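Local structure of glyoxalase 3 (Candida albicans, 4LRU) at residues 9-14 with 53-58; 32-37 with 69-74; 96-101 with 125-130; 102-107 with 227-232; 162-167 with 207-212. The protein converts methylglyoxal to D-lactate in a single step that needs no glutathione, detoxifying methylglyoxal made by the cell's own metabolism. One frame throughout, in Å; residues are numbered along the deposited sequence. Where two conformers were deposited one is given.

Contact 1 (9-14 with 53-58); sequences LALTSY and GTFGWD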
# COMPACT_ATOMS: atom_id res chain seq x y z
N LEU A 9 -4.38 7.43 -1.40
CA LEU A 9 -3.38 6.75 -0.60
C LEU A 9 -4.10 5.95 0.48
O LEU A 9 -4.60 6.52 1.46
CB LEU A 9 -2.41 7.78 0.01
CG LEU A 9 -1.27 7.24 0.87
CD1 LEU A 9 -0.50 6.13 0.19
CD2 LEU A 9 -0.30 8.36 1.28
N ALA A 10 -4.21 4.64 0.26
CA ALA A 10 -4.94 3.74 1.15
C ALA A 10 -4.06 3.36 2.35
O ALA A 10 -2.86 3.10 2.20
CB ALA A 10 -5.37 2.49 0.40
N LEU A 11 -4.67 3.34 3.53
CA LEU A 11 -4.08 2.84 4.75
C LEU A 11 -4.91 1.68 5.25
O LEU A 11 -6.15 1.70 5.13
CB LEU A 11 -4.10 3.93 5.82
CG LEU A 11 -2.95 4.96 5.79
CD1 LEU A 11 -2.93 5.75 4.49
CD2 LEU A 11 -3.03 5.89 6.97
N THR A 12 -4.27 0.70 5.88
CA THR A 12 -5.02 -0.31 6.62
C THR A 12 -5.77 0.28 7.82
O THR A 12 -5.28 1.18 8.50
CB THR A 12 -4.15 -1.47 7.13
OG1 THR A 12 -4.99 -2.44 7.77
CG2 THR A 12 -3.10 -0.99 8.12
N SER A 13 -6.95 -0.29 8.09
CA SER A 13 -7.77 0.05 9.24
C SER A 13 -7.60 -0.93 10.42
O SER A 13 -8.13 -0.70 11.50
CB SER A 13 -9.25 0.06 8.82
OG SER A 13 -9.72 -1.26 8.52
N TYR A 14 -6.82 -1.99 10.21
CA TYR A 14 -6.64 -3.01 11.23
C TYR A 14 -5.52 -2.57 12.15
O TYR A 14 -4.44 -2.23 11.67
CB TYR A 14 -6.30 -4.34 10.58
CG TYR A 14 -6.23 -5.48 11.57
CD1 TYR A 14 -7.39 -6.11 12.01
CD2 TYR A 14 -5.01 -5.88 12.12
CE1 TYR A 14 -7.33 -7.14 12.92
CE2 TYR A 14 -4.95 -6.91 13.04
CZ TYR A 14 -6.12 -7.55 13.42
OH TYR A 14 -6.10 -8.57 14.37
N GLY A 53 -12.26 4.66 7.86
CA GLY A 53 -11.89 5.99 8.31
C GLY A 53 -11.04 6.04 9.56
O GLY A 53 -10.75 7.13 10.09
N THR A 54 -10.67 4.88 10.11
CA THR A 54 -9.84 4.80 11.29
C THR A 54 -8.57 4.03 10.96
O THR A 54 -8.51 3.30 9.98
CB THR A 54 -10.56 4.11 12.47
OG1 THR A 54 -10.83 2.74 12.13
CG2 THR A 54 -11.86 4.83 12.81
N PHE A 55 -7.54 4.23 11.77
CA PHE A 55 -6.27 3.52 11.62
C PHE A 55 -5.45 3.68 12.89
O PHE A 55 -5.74 4.53 13.75
CB PHE A 55 -5.48 4.05 10.41
CG PHE A 55 -4.78 5.34 10.70
CD1 PHE A 55 -5.46 6.53 10.62
CD2 PHE A 55 -3.44 5.34 11.06
CE1 PHE A 55 -4.82 7.73 10.93
CE2 PHE A 55 -2.80 6.53 11.35
CZ PHE A 55 -3.49 7.73 11.29
N GLY A 56 -4.41 2.86 13.01
CA GLY A 56 -3.35 3.09 13.98
C GLY A 56 -2.01 2.68 13.41
O GLY A 56 -1.95 2.01 12.38
N TRP A 57 -0.94 3.16 14.03
CA TRP A 57 0.40 2.88 13.52
C TRP A 57 0.84 1.48 13.93
O TRP A 57 0.55 1.02 15.03
CB TRP A 57 1.42 3.89 14.05
CG TRP A 57 1.12 5.31 13.72
CD1 TRP A 57 0.91 6.32 14.60
CD2 TRP A 57 1.01 5.89 12.41
NE1 TRP A 57 0.66 7.50 13.93
CE2 TRP A 57 0.71 7.26 12.58
CE3 TRP A 57 1.10 5.38 11.11
CZ2 TRP A 57 0.54 8.13 11.51
CZ3 TRP A 57 0.93 6.24 10.05
CH2 TRP A 57 0.65 7.61 10.25
N ASP A 58 1.60 0.84 13.05
CA ASP A 58 2.33 -0.37 13.43
C ASP A 58 3.43 0.02 14.42
O ASP A 58 4.24 0.89 14.13
CB ASP A 58 2.91 -1.05 12.19
CG ASP A 58 3.63 -2.34 12.51
OD1 ASP A 58 4.61 -2.28 13.27
OD2 ASP A 58 3.24 -3.41 11.96
O HOH W 1 -4.68 0.64 11.13
O HOH W 2 -8.90 1.24 13.18
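Leu-11 sets its CD2 methyl over one face of the Phe-55 ring, a CH-pi contact with 4.2 Å from CD2 to the ring centroid and the methyl only 14° off the ring normal. Phe-55 CG lies between its own backbone N and carbonyl carbon (chi1 79°), and from there the far end of the ring leads away from segment 9-14. Next to this, no direct hydrogen bond joins the segments: Thr-12 O lies 3.5 Å from Phe-55 CB, and Ser-13 CA makes a CA-H...O contact of 3.4 Å with Thr-54 O. Two waters do the bridging instead. One accepts from Gly-56 N at 2.9 Å and lies within hydrogen-bonding distance of both Thr-12 O and Tyr-14 O; the other donates to Ser-13 O and bonds Thr-54 OG1 at 2.7 Å. Further out, Thr-12 OG1 takes the N-H of Tyr-14 at 3.1 Å to form an ST turn, which shapes the chain as it leaves the strand. Asp-114 holds the hydroxyls of both Thr-12 and Ser-13, while Thr-54 OG1 is shared with Thr-52. The contact thus joins the chain that runs on from strand 6-10 to the loop that follows its sheet neighbour, strand 45-50, with Leu-86 of helix 81-87 packed against Phe-55.

Contact 2 (32-37 with 69-74); sequences ALHPFE and GEDKEI. With ACT (acetate ion), chain C.
Leu-33 is the first residue of helix 32-37 to reach across, its CG anti to the backbone N and its two methyls lying against Asp-71 and Ile-74. CD1 comes to 3.5 Å from Asp-71 O and 4.1 Å from Ile-74 CG2, while CD2 lies 3.7 Å from Asp-71 OD1. One residue on, His-34 supplies the polar link: NE2 donates to Asp-71 OD2 at 2.7 Å, nearly straight with 165° at the hydrogen. The carboxylate oxygen lies in the imidazole plane, yet the N-H meets it from above the carboxylate plane, the two flat groups being turned 53° against each other. Such a short bond to a carboxylate would be expected to favour the protonated ring. At Pro-35 the helix is kinked, since the proline N cannot bond to the turn before. Glu-37 bends at chi2, and its OE1 lies 3.5 Å from Ile-74 CD1; its charge is met by a salt bridge with Arg-40. On the far helix Lys-72 points away and binds an acetate, probably from the crystallisation liquor, besides its salt bridge to Asp-76. The axes of segments 32-37 and 69-74 are 92° apart in direction and 11.1 Å at closest approach, a nearly perpendicular helix-helix packing in which helix 69-76 lies against helix 29-42 of the DJ-1/PfpI fold, pinned by a His-carboxylate hydrogen bond.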
# COMPACT_ATOMS: atom_id res chain seq x y z
N ALA A 32 3.28 5.09 4.20
CA ALA A 32 2.38 6.20 3.94
C ALA A 32 3.14 7.50 3.72
O ALA A 32 2.82 8.26 2.80
CB ALA A 32 1.40 6.36 5.08
N LEU A 33 4.11 7.78 4.59
CA LEU A 33 4.82 9.06 4.57
C LEU A 33 5.66 9.25 3.30
O LEU A 33 5.55 10.29 2.64
CB LEU A 33 5.67 9.23 5.83
CG LEU A 33 6.25 10.61 6.16
CD1 LEU A 33 6.51 10.76 7.65
CD2 LEU A 33 7.52 10.87 5.37
N HIS A 34 6.48 8.27 2.95
CA HIS A 34 7.33 8.42 1.77
C HIS A 34 6.53 8.64 0.49
O HIS A 34 6.80 9.61 -0.24
CB HIS A 34 8.29 7.23 1.62
CG HIS A 34 9.38 7.21 2.64
ND1 HIS A 34 10.27 6.17 2.75
CD2 HIS A 34 9.74 8.11 3.59
CE1 HIS A 34 11.13 6.42 3.72
NE2 HIS A 34 10.84 7.60 4.24
N PRO A 35 5.52 7.79 0.23
CA PRO A 35 4.77 8.03 -1.00
C PRO A 35 4.00 9.34 -0.96
O PRO A 35 3.91 10.04 -1.97
CB PRO A 35 3.84 6.81 -1.10
CG PRO A 35 4.54 5.75 -0.30
CD PRO A 35 5.19 6.49 0.83
N PHE A 36 3.46 9.70 0.21
CA PHE A 36 2.81 11.00 0.35
C PHE A 36 3.76 12.10 -0.10
O PHE A 36 3.40 12.99 -0.88
CB PHE A 36 2.37 11.24 1.81
CG PHE A 36 1.75 12.60 2.02
CD1 PHE A 36 0.40 12.82 1.75
CD2 PHE A 36 2.52 13.68 2.44
CE1 PHE A 36 -0.16 14.07 1.94
CE2 PHE A 36 1.97 14.93 2.62
CZ PHE A 36 0.62 15.13 2.36
N GLU A 37 4.99 12.05 0.38
CA GLU A 37 5.94 13.13 0.08
C GLU A 37 6.35 13.13 -1.39
O GLU A 37 6.53 14.20 -1.98
CB GLU A 37 7.16 13.06 1.00
CG GLU A 37 6.88 13.48 2.44
CD GLU A 37 6.63 14.96 2.54
OE1 GLU A 37 7.62 15.74 2.49
OE2 GLU A 37 5.46 15.37 2.64
N GLY A 69 15.34 11.36 11.20
CA GLY A 69 15.72 12.40 10.25
C GLY A 69 14.55 13.30 9.90
O GLY A 69 13.73 13.63 10.75
N GLU A 70 14.47 13.69 8.63
CA GLU A 70 13.43 14.61 8.18
C GLU A 70 12.05 13.95 8.20
O GLU A 70 11.04 14.62 8.38
CB GLU A 70 13.76 15.13 6.78
CG GLU A 70 15.04 15.96 6.73
CD GLU A 70 15.30 16.58 5.37
OE1 GLU A 70 14.82 16.04 4.35
OE2 GLU A 70 15.99 17.63 5.33
N ASP A 71 12.01 12.63 8.04
CA ASP A 71 10.75 11.87 8.15
C ASP A 71 10.13 12.11 9.53
O ASP A 71 8.94 12.39 9.65
CB ASP A 71 10.96 10.37 8.00
CG ASP A 71 11.37 9.96 6.59
OD1 ASP A 71 11.25 10.75 5.62
OD2 ASP A 71 11.80 8.81 6.47
N LYS A 72 10.94 12.00 10.57
CA LYS A 72 10.46 12.13 11.94
C LYS A 72 10.02 13.55 12.22
O LYS A 72 9.02 13.79 12.91
CB LYS A 72 11.54 11.70 12.93
CG LYS A 72 11.17 11.95 14.38
CD LYS A 72 12.23 11.38 15.31
CE LYS A 72 12.12 11.93 16.72
NZ LYS A 72 10.74 11.82 17.29
N GLU A 73 10.77 14.51 11.68
CA GLU A 73 10.41 15.92 11.81
C GLU A 73 9.01 16.15 11.24
O GLU A 73 8.16 16.79 11.88
CB GLU A 73 11.44 16.80 11.09
CG GLU A 73 12.81 16.83 11.77
CD GLU A 73 13.86 17.61 10.99
OE1 GLU A 73 13.65 17.90 9.79
OE2 GLU A 73 14.92 17.91 11.57
N ILE A 74 8.77 15.61 10.06
CA ILE A 74 7.48 15.73 9.40
C ILE A 74 6.41 15.03 10.25
O ILE A 74 5.33 15.56 10.49
CB ILE A 74 7.53 15.11 7.99
CG1 ILE A 74 8.30 16.02 7.04
CG2 ILE A 74 6.12 14.86 7.46
CD1 ILE A 74 8.80 15.33 5.79
C ACT C . 8.42 9.59 17.25
O ACT C . 9.56 9.46 16.75
OXT ACT C . 7.92 10.71 17.51
CH3 ACT C . 7.64 8.35 17.56

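Contact 3 (96-101 with 125-130); sequences DPNDYD and ATTVYD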
# COMPACT_ATOMS: atom_id res chain seq x y z
N ASP A 96 -15.95 9.61 -3.72
CA ASP A 96 -16.36 9.24 -5.08
C ASP A 96 -15.20 8.57 -5.80
O ASP A 96 -14.20 9.22 -6.09
CB ASP A 96 -16.79 10.49 -5.86
CG ASP A 96 -17.31 10.16 -7.26
OD1 ASP A 96 -17.03 9.05 -7.76
OD2 ASP A 96 -18.02 11.01 -7.85
N PRO A 97 -15.34 7.27 -6.10
CA PRO A 97 -14.21 6.56 -6.69
C PRO A 97 -13.72 7.17 -8.00
O PRO A 97 -12.53 7.02 -8.33
CB PRO A 97 -14.74 5.14 -6.93
CG PRO A 97 -16.05 5.06 -6.23
CD PRO A 97 -16.57 6.46 -6.10
N ASN A 98 -14.59 7.88 -8.72
CA ASN A 98 -14.21 8.48 -10.02
C ASN A 98 -13.29 9.70 -9.86
O ASN A 98 -12.79 10.23 -10.85
CB ASN A 98 -15.45 8.93 -10.80
CG ASN A 98 -16.43 7.80 -11.08
OD1 ASN A 98 -17.61 7.88 -10.71
ND2 ASN A 98 -15.97 6.76 -11.76
N ASP A 99 -13.11 10.17 -8.63
CA ASP A 99 -12.30 11.37 -8.42
C ASP A 99 -10.79 11.08 -8.57
O ASP A 99 -10.01 12.02 -8.73
CB ASP A 99 -12.53 11.94 -7.03
CG ASP A 99 -13.84 12.70 -6.92
OD1 ASP A 99 -14.50 12.96 -7.95
OD2 ASP A 99 -14.22 13.02 -5.77
N TYR A 100 -10.40 9.82 -8.45
CA TYR A 100 -8.98 9.46 -8.27
C TYR A 100 -8.35 8.94 -9.55
O TYR A 100 -9.01 8.29 -10.36
CB TYR A 100 -8.79 8.46 -7.11
CG TYR A 100 -9.40 9.07 -5.89
CD1 TYR A 100 -8.76 10.11 -5.23
CD2 TYR A 100 -10.71 8.78 -5.53
CE1 TYR A 100 -9.37 10.81 -4.21
CE2 TYR A 100 -11.33 9.47 -4.51
CZ TYR A 100 -10.65 10.47 -3.85
OH TYR A 100 -11.29 11.17 -2.85
N ASP A 101 -7.06 9.25 -9.73
CA ASP A 101 -6.31 8.84 -10.91
C ASP A 101 -5.18 7.85 -10.63
O ASP A 101 -4.67 7.22 -11.55
CB ASP A 101 -5.73 10.07 -11.60
CG ASP A 101 -6.76 10.87 -12.35
OD1 ASP A 101 -7.92 10.40 -12.50
OD2 ASP A 101 -6.43 11.98 -12.83
N ALA A 125 -9.70 1.34 -6.51
CA ALA A 125 -8.62 0.75 -7.31
C ALA A 125 -9.07 0.35 -8.71
O ALA A 125 -8.40 0.66 -9.70
CB ALA A 125 -8.04 -0.45 -6.60
N THR A 126 -10.21 -0.33 -8.83
CA THR A 126 -10.64 -0.80 -10.15
C THR A 126 -11.11 0.37 -11.01
O THR A 126 -10.98 0.34 -12.24
CB THR A 126 -11.73 -1.90 -10.09
OG1 THR A 126 -12.87 -1.43 -9.36
CG2 THR A 126 -11.19 -3.16 -9.46
N THR A 127 -11.71 1.38 -10.38
CA THR A 127 -12.16 2.56 -11.10
C THR A 127 -10.96 3.28 -11.69
O THR A 127 -10.95 3.65 -12.87
CB THR A 127 -12.99 3.49 -10.18
OG1 THR A 127 -14.18 2.79 -9.78
CG2 THR A 127 -13.37 4.74 -10.89
N VAL A 128 -9.93 3.44 -10.86
CA VAL A 128 -8.66 4.02 -11.30
C VAL A 128 -8.07 3.23 -12.46
O VAL A 128 -7.73 3.79 -13.50
CB VAL A 128 -7.64 4.07 -10.15
CG1 VAL A 128 -6.24 4.37 -10.67
CG2 VAL A 128 -8.07 5.11 -9.12
N TYR A 129 -8.00 1.90 -12.30
CA TYR A 129 -7.39 1.07 -13.34
C TYR A 129 -8.18 1.11 -14.64
O TYR A 129 -7.59 1.09 -15.72
CB TYR A 129 -7.25 -0.38 -12.87
CG TYR A 129 -6.33 -1.20 -13.74
CD1 TYR A 129 -4.97 -0.95 -13.77
CD2 TYR A 129 -6.82 -2.22 -14.53
CE1 TYR A 129 -4.12 -1.70 -14.56
CE2 TYR A 129 -5.99 -2.98 -15.32
CZ TYR A 129 -4.63 -2.71 -15.34
OH TYR A 129 -3.81 -3.46 -16.16
N ASP A 130 -9.50 1.14 -14.57
CA ASP A 130 -10.32 0.95 -15.74
C ASP A 130 -10.46 2.22 -16.57
O ASP A 130 -11.00 2.17 -17.66
CB ASP A 130 -11.71 0.43 -15.37
CG ASP A 130 -11.70 -1.02 -15.01
OD1 ASP A 130 -10.66 -1.69 -15.25
OD2 ASP A 130 -12.75 -1.52 -14.56
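The loop ahead of strand 102-105 passes alongside helix 125-130, meeting it through Pro-97 with Thr-127 and Asp-101 with Val-128, whose CA atoms are 6.3 and 5.4 Å apart. Residues 97-99 form a short 3-10 turn, introduced by an Asx turn in which Asp-96 OD1 accepts from Asn-98 N at 2.9 Å. From the helix, Thr-127 and Val-128 do the touching. Thr-127 holds OG1 beside its backbone N and CG2 anti to it (chi1 -64°), and the two branches share the proline: OG1 is 3.7 Å from Pro-97 CB, and CG2 lies 3.5 Å from Pro-97 O. Asn-98 reaches the same methyl, the two side chains at about a right angle. Val-128 spreads its methyls along the next stretch of loop. Its CG2 packs against Tyr-100, 3.5 Å from Tyr-100 O and 4.0 Å from Tyr-100 CB, and CG1 meets Asp-101 O at 3.4 Å. The tyrosine ring itself turns elsewhere, toward Lys-6 and Leu-8 of strand 6-10. Methyls against carbonyl oxygens make up much of this interface, and no hydrogen bond crosses it. Thr-127 OG1 bonds Lys-123 O and Asp-101 OD1 pairs with Lys-131, so shape and van der Waals fit carry the contact between the two segments.

Contact 4 (102-107 with 227-232); sequences IFFGSA and KTAEDV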
# COMPACT_ATOMS: atom_id res chain seq x y z
N ILE A 102 -4.75 7.78 -9.37
CA ILE A 102 -3.76 6.81 -8.90
C ILE A 102 -4.31 6.20 -7.61
O ILE A 102 -4.92 6.91 -6.78
CB ILE A 102 -2.42 7.53 -8.60
CG1 ILE A 102 -1.81 8.04 -9.91
CG2 ILE A 102 -1.46 6.64 -7.84
CD1 ILE A 102 -0.67 9.00 -9.73
N PHE A 103 -4.11 4.90 -7.44
CA PHE A 103 -4.37 4.23 -6.19
C PHE A 103 -3.04 3.72 -5.68
O PHE A 103 -2.32 3.03 -6.40
CB PHE A 103 -5.34 3.06 -6.38
CG PHE A 103 -5.68 2.33 -5.11
CD1 PHE A 103 -4.83 1.37 -4.59
CD2 PHE A 103 -6.87 2.61 -4.43
CE1 PHE A 103 -5.16 0.68 -3.44
CE2 PHE A 103 -7.19 1.93 -3.26
CZ PHE A 103 -6.34 0.97 -2.77
N PHE A 104 -2.70 4.07 -4.45
CA PHE A 104 -1.46 3.56 -3.82
C PHE A 104 -1.77 2.92 -2.47
O PHE A 104 -2.21 3.60 -1.54
CB PHE A 104 -0.45 4.69 -3.65
CG PHE A 104 0.90 4.23 -3.22
CD1 PHE A 104 1.12 3.79 -1.92
CD2 PHE A 104 1.98 4.22 -4.12
CE1 PHE A 104 2.37 3.35 -1.53
CE2 PHE A 104 3.22 3.77 -3.72
CZ PHE A 104 3.42 3.35 -2.42
N GLY A 105 -1.54 1.62 -2.37
CA GLY A 105 -1.74 0.90 -1.12
C GLY A 105 -0.51 0.91 -0.23
O GLY A 105 0.45 0.18 -0.47
N SER A 106 -0.51 1.77 0.79
CA SER A 106 0.46 1.65 1.86
C SER A 106 0.15 0.39 2.63
O SER A 106 -0.93 -0.16 2.49
CB SER A 106 0.45 2.86 2.80
OG SER A 106 -0.68 2.89 3.68
N ALA A 107 1.06 -0.05 3.48
CA ALA A 107 0.79 -1.28 4.19
C ALA A 107 1.30 -1.27 5.62
O ALA A 107 0.98 -0.37 6.39
CB ALA A 107 1.27 -2.47 3.39
N LYS A 227 10.74 4.33 -4.12
CA LYS A 227 10.90 3.90 -5.50
C LYS A 227 9.55 3.49 -6.08
O LYS A 227 9.30 3.72 -7.25
CB LYS A 227 11.90 2.73 -5.59
CG LYS A 227 12.36 2.44 -7.02
CD LYS A 227 13.36 1.29 -7.05
CE LYS A 227 14.00 1.13 -8.44
NZ LYS A 227 13.01 0.67 -9.46
N THR A 228 8.69 2.89 -5.26
CA THR A 228 7.37 2.48 -5.74
C THR A 228 6.60 3.71 -6.21
O THR A 228 6.04 3.73 -7.31
CB THR A 228 6.55 1.71 -4.69
OG1 THR A 228 7.31 0.61 -4.17
CG2 THR A 228 5.28 1.17 -5.30
N ALA A 229 6.59 4.76 -5.39
CA ALA A 229 5.95 6.02 -5.77
C ALA A 229 6.57 6.65 -7.01
O ALA A 229 5.85 7.12 -7.89
CB ALA A 229 5.97 6.99 -4.61
N GLU A 230 7.90 6.67 -7.08
CA GLU A 230 8.57 7.23 -8.24
C GLU A 230 8.20 6.43 -9.48
O GLU A 230 8.00 7.00 -10.55
CB GLU A 230 10.09 7.24 -8.05
CG GLU A 230 10.57 8.16 -6.94
CD GLU A 230 12.09 8.10 -6.75
OE1 GLU A 230 12.68 7.05 -7.10
OE2 GLU A 230 12.69 9.09 -6.26
N ASP A 231 8.13 5.11 -9.35
CA ASP A 231 7.84 4.26 -10.51
C ASP A 231 6.34 4.31 -10.89
O ASP A 231 5.98 4.07 -12.05
CB ASP A 231 8.29 2.83 -10.23
CG ASP A 231 9.82 2.67 -10.29
OD1 ASP A 231 10.50 3.55 -10.85
OD2 ASP A 231 10.33 1.65 -9.78
N VAL A 232 5.48 4.64 -9.93
CA VAL A 232 4.11 4.98 -10.26
C VAL A 232 4.07 6.20 -11.17
O VAL A 232 3.41 6.19 -12.21
CB VAL A 232 3.26 5.24 -8.97
CG1 VAL A 232 1.96 5.95 -9.31
CG2 VAL A 232 2.97 3.92 -8.26
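In the alpha/beta sandwich of the DJ-1 superfamily, helices pack on both faces of a mostly parallel sheet, and here helix 227-232 lies on strand 102-105, a central strand. Their directions are 166° apart, so the helix runs nearly antiparallel to the strand it covers, with the axes 10.6 Å from each other at closest approach. Ile-102 and Phe-104 both turn toward the helix. Ile-102 and Val-232 meet tip to tip, Ile-102 CG2 lying 3.8 Å and Ile-102 CD1 4.0 Å from Val-232 CG1. The Phe-104 ring reaches the preceding turn of the helix because its CG stands opposite the backbone N (chi1 -171°), which extends the side chain out from the sheet. Its CE2 corner does most of the touching: Thr-228 CG2 is 3.7 Å away, approaching obliquely, while Ala-229 N, 3.9 Å from CE2, and Val-232 CG2, 4.3 Å from CD2, sit at the ring edge near its plane. Pro-35 of helix 29-42 also packs on this ring. Thr-228 turns its methyl to the ring, while its hydroxyl bonds Ser-224 O. On another side of the helix, Lys-227 NZ and Asp-231 OD2 form a salt bridge of 2.9 Å, using the syn lone pair of the carboxylate; both also bond Thr-210 OG1. All five touching residues are buried and no hydrogen bond crosses between the segments, so the chemistry is that of a hydrophobic core: the helix is held to the strand by methyls and the Phe-104 ring.

Contact 5 (162-167 with 207-212); sequences KITGFT and DNFTVT
Val-211 places CG1 anti to its backbone N (chi1 171°) and CG2 beside it, so that one methyl goes to Lys-162 and the other to Thr-164, while Thr-164 itself turns OG1 away from its N (chi1 -166°). The contact lays strand 210-213, the outermost antiparallel strand of the DJ-1-type sheet, beside a chain belonging to a separate small parallel sheet, 162-163 with 198-199. The touching parts run 155° apart, yet with Ile-163 and Val-211 CA atoms 5.8 Å from each other they share no direct backbone hydrogen bond. Val-211 CG1 lies 3.6 Å from Lys-162 O and 3.9 Å from Lys-162 CB; the lysine chain then leads off elsewhere. Val-211 CG2 packs against Thr-164 CB at 3.8 Å, with Thr-164 CG2 beside it. Phe-209 brings its ring edge to the same threonine, whose OG1 lies near the ring plane, 4.1 Å from Phe-209 CD2. That hydroxyl is bonded to Ile-200 O. Both strands have their regular partners elsewhere, Ile-163 pairing with Thr-198 and Ile-200, and Val-211 with Thr-218. Further along the first segment, Phe-166 meets the ring of His-140, inferred to be an active-site residue. A water lies between the backbones, 2.8 Å from Lys-162 O and 3.0 Å from Val-211 O, within hydrogen-bonding distance of both carbonyls.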
# COMPACT_ATOMS: atom_id res chain seq x y z
N LYS A 162 2.71 -9.40 -13.51
CA LYS A 162 3.83 -9.57 -12.59
C LYS A 162 3.71 -8.58 -11.46
O LYS A 162 3.48 -7.39 -11.68
CB LYS A 162 5.15 -9.36 -13.33
CG LYS A 162 5.43 -10.41 -14.39
CD LYS A 162 6.78 -10.16 -15.06
CE LYS A 162 6.84 -10.74 -16.47
NZ LYS A 162 6.09 -12.01 -16.62
N ILE A 163 3.85 -9.08 -10.23
CA ILE A 163 3.90 -8.25 -9.05
C ILE A 163 5.01 -8.70 -8.12
O ILE A 163 5.53 -9.81 -8.24
CB ILE A 163 2.58 -8.27 -8.27
CG1 ILE A 163 2.31 -9.65 -7.68
CG2 ILE A 163 1.44 -7.75 -9.12
CD1 ILE A 163 1.28 -9.61 -6.57
N THR A 164 5.38 -7.80 -7.22
CA THR A 164 6.18 -8.19 -6.08
C THR A 164 5.52 -7.67 -4.81
O THR A 164 4.40 -7.15 -4.84
CB THR A 164 7.63 -7.68 -6.21
OG1 THR A 164 8.46 -8.34 -5.25
CG2 THR A 164 7.71 -6.18 -6.02
N GLY A 165 6.18 -7.89 -3.68
CA GLY A 165 5.64 -7.54 -2.37
C GLY A 165 6.46 -8.25 -1.31
O GLY A 165 7.45 -8.93 -1.63
N PHE A 166 6.03 -8.15 -0.07
CA PHE A 166 6.84 -8.60 1.06
C PHE A 166 7.16 -10.09 0.94
O PHE A 166 6.30 -10.90 0.59
CB PHE A 166 6.16 -8.28 2.38
CG PHE A 166 7.11 -8.20 3.55
CD1 PHE A 166 7.95 -7.11 3.71
CD2 PHE A 166 7.24 -9.26 4.43
CE1 PHE A 166 8.82 -7.04 4.76
CE2 PHE A 166 8.11 -9.18 5.50
CZ PHE A 166 8.91 -8.08 5.66
N THR A 167 8.41 -10.44 1.20
CA THR A 167 8.89 -11.79 0.93
C THR A 167 8.46 -12.79 2.01
O THR A 167 8.30 -12.43 3.17
CB THR A 167 10.43 -11.86 0.80
OG1 THR A 167 11.05 -11.58 2.06
CG2 THR A 167 10.94 -10.89 -0.27
N ASP A 207 15.72 -5.52 -0.03
CA ASP A 207 16.16 -4.81 -1.23
C ASP A 207 15.17 -3.70 -1.57
O ASP A 207 13.96 -3.85 -1.37
CB ASP A 207 16.25 -5.77 -2.42
CG ASP A 207 17.45 -6.71 -2.36
OD1 ASP A 207 18.23 -6.66 -1.39
OD2 ASP A 207 17.58 -7.52 -3.30
N ASN A 208 15.69 -2.62 -2.13
CA ASN A 208 14.89 -1.57 -2.76
C ASN A 208 14.50 -2.05 -4.17
O ASN A 208 15.33 -2.05 -5.08
CB ASN A 208 15.72 -0.30 -2.83
CG ASN A 208 14.98 0.86 -3.45
OD1 ASN A 208 13.75 0.87 -3.56
ND2 ASN A 208 15.75 1.85 -3.87
N PHE A 209 13.29 -2.58 -4.30
CA PHE A 209 12.91 -3.30 -5.51
C PHE A 209 11.44 -3.08 -5.81
O PHE A 209 10.60 -3.18 -4.92
CB PHE A 209 13.19 -4.80 -5.35
CG PHE A 209 12.88 -5.61 -6.58
CD1 PHE A 209 13.63 -5.47 -7.74
CD2 PHE A 209 11.83 -6.52 -6.57
CE1 PHE A 209 13.33 -6.21 -8.87
CE2 PHE A 209 11.55 -7.28 -7.69
CZ PHE A 209 12.28 -7.12 -8.84
N THR A 210 11.18 -2.79 -7.08
CA THR A 210 9.83 -2.68 -7.60
C THR A 210 9.65 -3.46 -8.90
O THR A 210 10.63 -3.79 -9.59
CB THR A 210 9.46 -1.22 -7.90
OG1 THR A 210 10.28 -0.73 -8.98
CG2 THR A 210 9.61 -0.36 -6.68
N VAL A 211 8.39 -3.72 -9.21
CA VAL A 211 8.00 -4.34 -10.47
C VAL A 211 6.92 -3.49 -11.11
O VAL A 211 5.95 -3.12 -10.44
CB VAL A 211 7.48 -5.77 -10.25
CG1 VAL A 211 6.87 -6.32 -11.52
CG2 VAL A 211 8.60 -6.67 -9.74
N THR A 212 7.11 -3.16 -12.39
CA THR A 212 6.09 -2.46 -13.16
C THR A 212 5.59 -3.40 -14.24
O THR A 212 6.40 -3.97 -15.02
CB THR A 212 6.68 -1.19 -13.82
OG1 THR A 212 7.07 -0.26 -12.80
CG2 THR A 212 5.67 -0.55 -14.74
O HOH W 3 3.60 -4.96 -10.25

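How the contacts relate
Contact 4 is the buried one, all methyl and aromatic packing, while the other four are partly buried and bring in waters, charges or backbone carbonyls. Contacts 1, 4 and 5 all reach the main sheet: strands 6-10 and 102-105 are neighbours, joined by Ala-10 N to Phe-104 O, whereas contact 5 sits at the edge strand. Helix 29-42, held in contact 2 by the His-34 to Asp-71 hydrogen bond between partly exposed residues, also reaches contact 4, where Pro-35 CA lies 3.9 Å from Ala-229 CB. Val-128 of contact 3 touches Ile-102 of contact 4. Contacts 4 and 5 meet where Asn-208 and Thr-210 touch helix 225-236.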